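Local atomic coordinates of sensory transduction histidine kinase, putative (Borrelia burgdorferi, PDB entry 5BWJ), a protein that probably senses small molecules through this periplasmic domain and passes the signal to the histidine kinase part of a membrane-bound hybrid kinase. Residues K5-D14 with N44-D53; I35-N43 with L202-L210. All coordinates share one frame; numbering follows the deposited sequence.

Contact 1: residues K5-D14 with N44-D53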
# COMPACT_ATOMS: atom_id res chain seq x y z
N LYS B 5 30.37 -18.35 -3.35
CA LYS B 5 29.15 -17.59 -3.10
C LYS B 5 29.24 -16.20 -3.74
O LYS B 5 30.16 -15.43 -3.45
CB LYS B 5 28.89 -17.46 -1.59
CG LYS B 5 27.57 -16.78 -1.25
CD LYS B 5 27.39 -16.62 0.25
CE LYS B 5 27.12 -17.94 0.93
NZ LYS B 5 26.87 -17.76 2.39
N ASP B 6 28.29 -15.90 -4.61
CA ASP B 6 28.26 -14.62 -5.32
C ASP B 6 27.78 -13.50 -4.41
O ASP B 6 27.13 -13.75 -3.39
CB ASP B 6 27.35 -14.71 -6.55
CG ASP B 6 27.82 -15.75 -7.55
OD1 ASP B 6 29.05 -15.90 -7.72
OD2 ASP B 6 26.96 -16.41 -8.16
N ILE B 7 28.11 -12.27 -4.78
CA ILE B 7 27.67 -11.09 -4.05
C ILE B 7 27.00 -10.11 -5.02
O ILE B 7 27.54 -9.83 -6.09
CB ILE B 7 28.85 -10.40 -3.32
CG1 ILE B 7 28.39 -9.10 -2.66
CG2 ILE B 7 30.01 -10.15 -4.27
CD1 ILE B 7 29.38 -8.54 -1.66
N PHE B 8 25.83 -9.61 -4.64
CA PHE B 8 25.05 -8.72 -5.50
C PHE B 8 24.67 -7.43 -4.79
O PHE B 8 24.35 -7.43 -3.60
CB PHE B 8 23.79 -9.43 -6.00
CG PHE B 8 24.08 -10.63 -6.86
CD1 PHE B 8 24.55 -10.48 -8.15
CD2 PHE B 8 23.88 -11.91 -6.37
CE1 PHE B 8 24.82 -11.58 -8.94
CE2 PHE B 8 24.14 -13.02 -7.16
CZ PHE B 8 24.61 -12.85 -8.44
N LYS B 9 24.70 -6.33 -5.53
CA LYS B 9 24.38 -5.02 -4.99
C LYS B 9 22.95 -4.61 -5.35
O LYS B 9 22.57 -4.63 -6.52
CB LYS B 9 25.38 -3.98 -5.50
CG LYS B 9 25.24 -2.60 -4.88
CD LYS B 9 26.39 -1.70 -5.32
CE LYS B 9 26.36 -0.36 -4.61
NZ LYS B 9 27.53 0.49 -4.98
N PHE B 10 22.17 -4.25 -4.33
CA PHE B 10 20.83 -3.73 -4.53
C PHE B 10 20.81 -2.23 -4.22
O PHE B 10 21.21 -1.80 -3.14
CB PHE B 10 19.82 -4.46 -3.64
CG PHE B 10 19.48 -5.85 -4.13
CD1 PHE B 10 18.34 -6.07 -4.88
CD2 PHE B 10 20.30 -6.92 -3.84
CE1 PHE B 10 18.02 -7.34 -5.33
CE2 PHE B 10 19.99 -8.19 -4.29
CZ PHE B 10 18.85 -8.40 -5.03
N LYS B 11 20.35 -1.44 -5.19
CA LYS B 11 20.20 -0.00 -4.99
C LYS B 11 18.75 0.37 -4.76
O LYS B 11 17.91 0.23 -5.66
CB LYS B 11 20.76 0.76 -6.20
CG LYS B 11 22.28 0.89 -6.20
CD LYS B 11 22.75 1.89 -7.24
CE LYS B 11 24.26 2.04 -7.23
NZ LYS B 11 24.77 2.55 -5.93
N LEU B 12 18.45 0.84 -3.55
CA LEU B 12 17.10 1.26 -3.20
C LEU B 12 16.93 2.75 -3.51
O LEU B 12 17.53 3.60 -2.86
CB LEU B 12 16.83 0.99 -1.72
CG LEU B 12 17.10 -0.46 -1.27
CD1 LEU B 12 16.76 -0.64 0.21
CD2 LEU B 12 16.32 -1.45 -2.11
N VAL B 13 16.11 3.04 -4.51
CA VAL B 13 15.96 4.40 -5.01
C VAL B 13 14.84 5.14 -4.27
O VAL B 13 13.73 4.63 -4.14
CB VAL B 13 15.66 4.42 -6.52
CG1 VAL B 13 15.64 5.85 -7.05
CG2 VAL B 13 16.71 3.60 -7.27
N ASP B 14 15.15 6.35 -3.81
CA ASP B 14 14.17 7.23 -3.18
C ASP B 14 13.53 6.54 -1.97
O ASP B 14 14.25 6.03 -1.10
CB ASP B 14 13.11 7.64 -4.22
CG ASP B 14 12.27 8.82 -3.77
OD1 ASP B 14 12.69 9.55 -2.84
OD2 ASP B 14 11.18 9.03 -4.35
N ASN B 44 21.86 -18.70 -2.90
CA ASN B 44 23.21 -18.94 -2.42
C ASN B 44 24.13 -17.75 -2.70
O ASN B 44 25.13 -17.88 -3.40
CB ASN B 44 23.79 -20.21 -3.04
CG ASN B 44 25.11 -20.62 -2.42
OD1 ASN B 44 25.36 -20.38 -1.24
ND2 ASN B 44 25.97 -21.25 -3.21
N ALA B 45 23.76 -16.59 -2.16
CA ALA B 45 24.50 -15.37 -2.43
C ALA B 45 24.50 -14.44 -1.23
O ALA B 45 23.72 -14.60 -0.30
CB ALA B 45 23.91 -14.66 -3.64
N ASP B 46 25.41 -13.47 -1.26
CA ASP B 46 25.43 -12.38 -0.29
C ASP B 46 24.87 -11.14 -0.96
O ASP B 46 24.87 -11.04 -2.19
CB ASP B 46 26.84 -12.14 0.23
CG ASP B 46 27.39 -13.33 0.99
OD1 ASP B 46 26.66 -13.86 1.86
OD2 ASP B 46 28.54 -13.73 0.72
N ILE B 47 24.40 -10.19 -0.16
CA ILE B 47 23.81 -8.98 -0.71
C ILE B 47 24.36 -7.72 -0.06
O ILE B 47 24.77 -7.72 1.10
CB ILE B 47 22.27 -8.99 -0.56
CG1 ILE B 47 21.88 -9.22 0.91
CG2 ILE B 47 21.66 -10.06 -1.45
CD1 ILE B 47 20.41 -9.01 1.18
N MET B 48 24.39 -6.65 -0.86
CA MET B 48 24.75 -5.32 -0.40
C MET B 48 23.61 -4.37 -0.73
O MET B 48 23.18 -4.28 -1.87
CB MET B 48 26.05 -4.85 -1.06
CG MET B 48 26.33 -3.36 -0.94
SD MET B 48 26.38 -2.79 0.77
CE MET B 48 26.53 -1.02 0.52
N VAL B 49 23.13 -3.65 0.29
CA VAL B 49 22.06 -2.68 0.10
C VAL B 49 22.62 -1.27 0.20
O VAL B 49 23.35 -0.95 1.13
CB VAL B 49 20.94 -2.86 1.13
CG1 VAL B 49 19.80 -1.89 0.87
CG2 VAL B 49 20.42 -4.29 1.10
N GLU B 50 22.27 -0.44 -0.78
CA GLU B 50 22.68 0.96 -0.78
C GLU B 50 21.51 1.85 -1.17
O GLU B 50 20.84 1.62 -2.18
CB GLU B 50 23.85 1.18 -1.75
CG GLU B 50 24.30 2.62 -1.86
CD GLU B 50 25.49 2.80 -2.79
OE1 GLU B 50 25.38 3.58 -3.75
OE2 GLU B 50 26.53 2.16 -2.54
N HIS B 51 21.25 2.87 -0.36
CA HIS B 51 20.19 3.82 -0.63
C HIS B 51 20.70 4.99 -1.46
O HIS B 51 21.79 5.51 -1.21
CB HIS B 51 19.57 4.33 0.67
CG HIS B 51 18.86 3.28 1.46
ND1 HIS B 51 19.50 2.47 2.37
CD2 HIS B 51 17.56 2.90 1.47
CE1 HIS B 51 18.63 1.64 2.91
NE2 HIS B 51 17.44 1.88 2.38
N ILE B 52 19.91 5.39 -2.45
CA ILE B 52 20.17 6.61 -3.20
C ILE B 52 18.86 7.37 -3.40
O ILE B 52 17.83 6.79 -3.73
CB ILE B 52 20.82 6.31 -4.57
CG1 ILE B 52 20.05 5.21 -5.31
CG2 ILE B 52 22.28 5.90 -4.38
CD1 ILE B 52 20.48 5.02 -6.75
N ASP B 53 18.90 8.68 -3.16
CA ASP B 53 17.72 9.52 -3.30
C ASP B 53 17.33 9.67 -4.77
O ASP B 53 16.17 9.48 -5.14
CB ASP B 53 17.96 10.90 -2.68
CG ASP B 53 18.08 10.84 -1.17
OD1 ASP B 53 18.30 9.74 -0.63
OD2 ASP B 53 17.95 11.91 -0.53
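Phe10 and Glu50 lie on neighbouring parallel strands, 6-13 and 45-52, whose axes approach to 4.6 Å with N-to-C directions 25° apart. Eight backbone hydrogen bonds join the strands from Asp6 to Asp14. Asp6, Phe8, Phe10 and Leu12 use their carbonyls, and Asp46, Met48, Glu50 and Ile52 supply both the answering N-H groups and the return acceptors; Phe10 N to Met48 O, at 2.7 Å and 172°, is nearly linear.

Glu50 can be followed outward. Its CB lies 4.1 Å from Lys9 CE, and CG is the same distance from Lys11 NZ. With CG anti to the backbone N (chi1 178°) and the chain extended, Glu50 runs alongside Lys11 and brings its carboxylate up to both ammonium groups, which approach from the same general side. Each oxygen takes one lysine: OE1 pairs with Lys11 NZ in a salt bridge, and OE2 meets Lys9 NZ at 3.1 Å, a salt bridge with a weak hydrogen bond. Both lysines also bridge to Glu61, so the charges probably compensate one another.

On the opposite side, the face of Phe8, Phe10, Ala45 and Ile47, contacts are mainly apolar. Phe10 CE2 lies 3.8 Å from Ile47 CG2, and Phe8 CD2 meets Ala45 CB at 3.9 Å. Helix 32-42 covers this side, where Phe10 packs edge-to-face with Trp39. Strand, helix and adjacent parallel strand form the beta-alpha-beta crossover expected in a Venus flytrap lobe.

Contact 2: residues I35-N43 with L202-L210. With NO3 (nitrate ion), chain I.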
# COMPACT_ATOMS: atom_id res chain seq x y z
N ILE B 35 13.14 -9.41 3.11
CA ILE B 35 12.88 -10.11 1.86
C ILE B 35 14.17 -10.44 1.12
O ILE B 35 14.33 -11.54 0.60
CB ILE B 35 11.98 -9.27 0.92
CG1 ILE B 35 10.64 -8.96 1.60
CG2 ILE B 35 11.73 -10.01 -0.40
CD1 ILE B 35 9.80 -7.95 0.85
N LEU B 36 15.09 -9.48 1.07
CA LEU B 36 16.34 -9.66 0.35
C LEU B 36 17.22 -10.73 0.99
O LEU B 36 17.90 -11.47 0.29
CB LEU B 36 17.10 -8.33 0.27
CG LEU B 36 16.49 -7.27 -0.65
CD1 LEU B 36 17.21 -5.93 -0.48
CD2 LEU B 36 16.54 -7.71 -2.11
N ASP B 37 17.22 -10.80 2.32
CA ASP B 37 17.95 -11.84 3.02
C ASP B 37 17.39 -13.22 2.69
O ASP B 37 18.14 -14.19 2.58
CB ASP B 37 17.91 -11.61 4.54
CG ASP B 37 18.79 -10.45 4.98
OD1 ASP B 37 19.80 -10.17 4.31
OD2 ASP B 37 18.47 -9.82 6.01
N LYS B 38 16.08 -13.31 2.53
CA LYS B 38 15.45 -14.57 2.15
C LYS B 38 15.83 -14.95 0.73
O LYS B 38 16.22 -16.09 0.47
CB LYS B 38 13.92 -14.47 2.28
CG LYS B 38 13.41 -14.55 3.70
CD LYS B 38 11.91 -14.76 3.73
CE LYS B 38 11.41 -15.13 5.11
NZ LYS B 38 10.00 -15.60 5.08
N TRP B 39 15.71 -14.00 -0.19
CA TRP B 39 16.09 -14.21 -1.58
C TRP B 39 17.55 -14.64 -1.68
O TRP B 39 17.90 -15.48 -2.51
CB TRP B 39 15.85 -12.95 -2.40
CG TRP B 39 16.33 -13.05 -3.83
CD1 TRP B 39 15.60 -13.43 -4.91
CD2 TRP B 39 17.65 -12.77 -4.31
NE1 TRP B 39 16.38 -13.40 -6.04
CE2 TRP B 39 17.65 -13.00 -5.70
CE3 TRP B 39 18.84 -12.35 -3.70
CZ2 TRP B 39 18.78 -12.82 -6.49
CZ3 TRP B 39 19.96 -12.17 -4.49
CH2 TRP B 39 19.92 -12.41 -5.87
N ALA B 40 18.38 -14.06 -0.83
CA ALA B 40 19.82 -14.32 -0.86
C ALA B 40 20.11 -15.77 -0.50
O ALA B 40 20.97 -16.41 -1.12
CB ALA B 40 20.54 -13.38 0.09
N LYS B 41 19.39 -16.28 0.49
CA LYS B 41 19.59 -17.64 0.97
C LYS B 41 19.30 -18.67 -0.12
O LYS B 41 20.07 -19.61 -0.32
CB LYS B 41 18.72 -17.91 2.19
N ASP B 42 18.19 -18.49 -0.82
CA ASP B 42 17.78 -19.44 -1.86
C ASP B 42 18.68 -19.38 -3.08
O ASP B 42 18.85 -20.39 -3.78
CB ASP B 42 16.33 -19.19 -2.28
CG ASP B 42 15.33 -19.67 -1.24
OD1 ASP B 42 15.74 -20.31 -0.25
OD2 ASP B 42 14.12 -19.41 -1.42
N ASN B 43 19.25 -18.21 -3.35
CA ASN B 43 20.14 -18.03 -4.49
C ASN B 43 21.61 -18.22 -4.12
O ASN B 43 22.50 -17.95 -4.94
CB ASN B 43 19.94 -16.65 -5.11
CG ASN B 43 18.61 -16.52 -5.82
OD1 ASN B 43 18.51 -16.80 -7.02
ND2 ASN B 43 17.58 -16.10 -5.09
N LEU B 202 19.78 -14.07 -12.97
CA LEU B 202 19.12 -14.11 -11.68
C LEU B 202 17.61 -14.12 -11.81
O LEU B 202 17.05 -13.43 -12.67
CB LEU B 202 19.54 -12.92 -10.81
CG LEU B 202 20.98 -12.89 -10.29
CD1 LEU B 202 21.20 -11.59 -9.52
CD2 LEU B 202 21.27 -14.09 -9.41
N ASN B 203 16.95 -14.90 -10.97
CA ASN B 203 15.51 -14.84 -10.81
C ASN B 203 15.18 -13.82 -9.73
O ASN B 203 15.34 -14.09 -8.54
CB ASN B 203 14.93 -16.21 -10.46
CG ASN B 203 13.42 -16.20 -10.34
OD1 ASN B 203 12.76 -15.26 -10.78
ND2 ASN B 203 12.86 -17.25 -9.76
N LEU B 204 14.74 -12.64 -10.15
CA LEU B 204 14.50 -11.53 -9.22
C LEU B 204 13.03 -11.39 -8.84
O LEU B 204 12.50 -10.28 -8.77
CB LEU B 204 15.00 -10.22 -9.84
CG LEU B 204 16.50 -10.18 -10.19
CD1 LEU B 204 16.85 -8.86 -10.86
CD2 LEU B 204 17.35 -10.38 -8.94
N ASP B 205 12.39 -12.52 -8.58
CA ASP B 205 11.00 -12.52 -8.13
C ASP B 205 10.97 -12.36 -6.61
O ASP B 205 10.74 -13.32 -5.88
CB ASP B 205 10.28 -13.80 -8.56
CG ASP B 205 8.77 -13.70 -8.45
OD1 ASP B 205 8.28 -12.78 -7.76
OD2 ASP B 205 8.07 -14.54 -9.04
N LEU B 206 11.21 -11.14 -6.15
CA LEU B 206 11.27 -10.86 -4.72
C LEU B 206 9.90 -10.98 -4.08
O LEU B 206 9.78 -11.33 -2.91
CB LEU B 206 11.85 -9.46 -4.48
CG LEU B 206 13.24 -9.19 -5.06
CD1 LEU B 206 13.64 -7.74 -4.83
CD2 LEU B 206 14.27 -10.14 -4.46
N PHE B 207 8.86 -10.69 -4.85
CA PHE B 207 7.49 -10.72 -4.34
C PHE B 207 7.08 -12.12 -3.88
O PHE B 207 6.28 -12.26 -2.96
CB PHE B 207 6.52 -10.22 -5.41
CG PHE B 207 5.07 -10.29 -4.99
CD1 PHE B 207 4.52 -9.30 -4.19
CD2 PHE B 207 4.27 -11.35 -5.39
CE1 PHE B 207 3.19 -9.37 -3.81
CE2 PHE B 207 2.95 -11.42 -5.00
CZ PHE B 207 2.41 -10.43 -4.21
N SER B 208 7.64 -13.14 -4.51
CA SER B 208 7.30 -14.52 -4.18
C SER B 208 7.71 -14.86 -2.75
O SER B 208 7.12 -15.74 -2.12
CB SER B 208 7.96 -15.49 -5.16
OG SER B 208 9.37 -15.47 -5.02
N TYR B 209 8.72 -14.17 -2.24
CA TYR B 209 9.21 -14.41 -0.89
C TYR B 209 8.30 -13.79 0.17
O TYR B 209 8.54 -13.92 1.37
CB TYR B 209 10.64 -13.89 -0.74
CG TYR B 209 11.62 -14.68 -1.58
CD1 TYR B 209 12.34 -15.73 -1.03
CD2 TYR B 209 11.80 -14.40 -2.93
CE1 TYR B 209 13.22 -16.46 -1.80
CE2 TYR B 209 12.68 -15.13 -3.70
CZ TYR B 209 13.39 -16.16 -3.13
OH TYR B 209 14.26 -16.89 -3.90
N LEU B 210 7.26 -13.10 -0.30
CA LEU B 210 6.16 -12.70 0.55
C LEU B 210 5.09 -13.78 0.48
O LEU B 210 4.33 -13.85 -0.49
CB LEU B 210 5.59 -11.34 0.12
CG LEU B 210 5.93 -10.12 0.98
CD1 LEU B 210 7.39 -10.08 1.39
CD2 LEU B 210 5.55 -8.85 0.23
N NO3 I . 12.46 -12.16 -12.67
O1 NO3 I . 11.99 -12.54 -11.56
O2 NO3 I . 13.56 -12.64 -13.08
O3 NO3 I . 11.84 -11.31 -13.37
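The indole of Trp39 has Leu206 CD2 over one face, 3.9 Å from the centroid of its five-membered ring in a CH-pi contact, and Asn43 ND2 over the other, offset toward the rim. At its edge, NE1 donates to Asn203 O, 2.8 Å away, nearly straight (173°) and in the ring plane. Leu202 CD1 sits near that plane beyond CH2, as does Tyr209 CE2 beside CD1. The Tyr209 ring, turned 68° from the indole, receives Trp39 CA over one face, 3.9 Å from its centroid, while Asp42 OD2 reaches its edge at CE1, 3.1 Å away.

Trp39 CG is anti to the backbone N (chi1 175°), directing the indole across the loop at 202-206. Asn43 ND2 donates to Trp39 O at 2.7 Å, and Asn43 N reaches that oxygen from the opposite face of its carbonyl plane. Ile35 packs on Leu206 and Tyr209. Lys38 CB touches Tyr209 CD1, while NZ bridges to Asp180 of the second subunit.

O2 of a nitrate, probably from the crystallisation liquor, accepts from Leu204 N at 3.2 Å. Thus one in-plane N-H bond satisfies the indole nitrogen and, with the surrounding packing, probably sets the ring's rotation, joining helix 32-42 to the loop after helix 197-200.

Overall arrangement
The centres of the two contacts are 12 Å apart, on the same side of the chain's centre, and helix 32-42 connects them. Along the chain the segments alternate: 5-14, 35-43, 44-53, then 202-210. The helix runs straight into strand 45-52 through a Schellman motif at Asn44, with a probable hydrogen bond from Ala45 N to Ala40 O, 3.0 Å. Leu36 reaches Phe10 and Ile47, so the helix packs on the sheet of contact 1 while its Trp39 side meets the loop of contact 2. Late-sequence residues thereby complete a core begun at the N-terminus, consistent with the discontinuous lobes of a Venus flytrap domain.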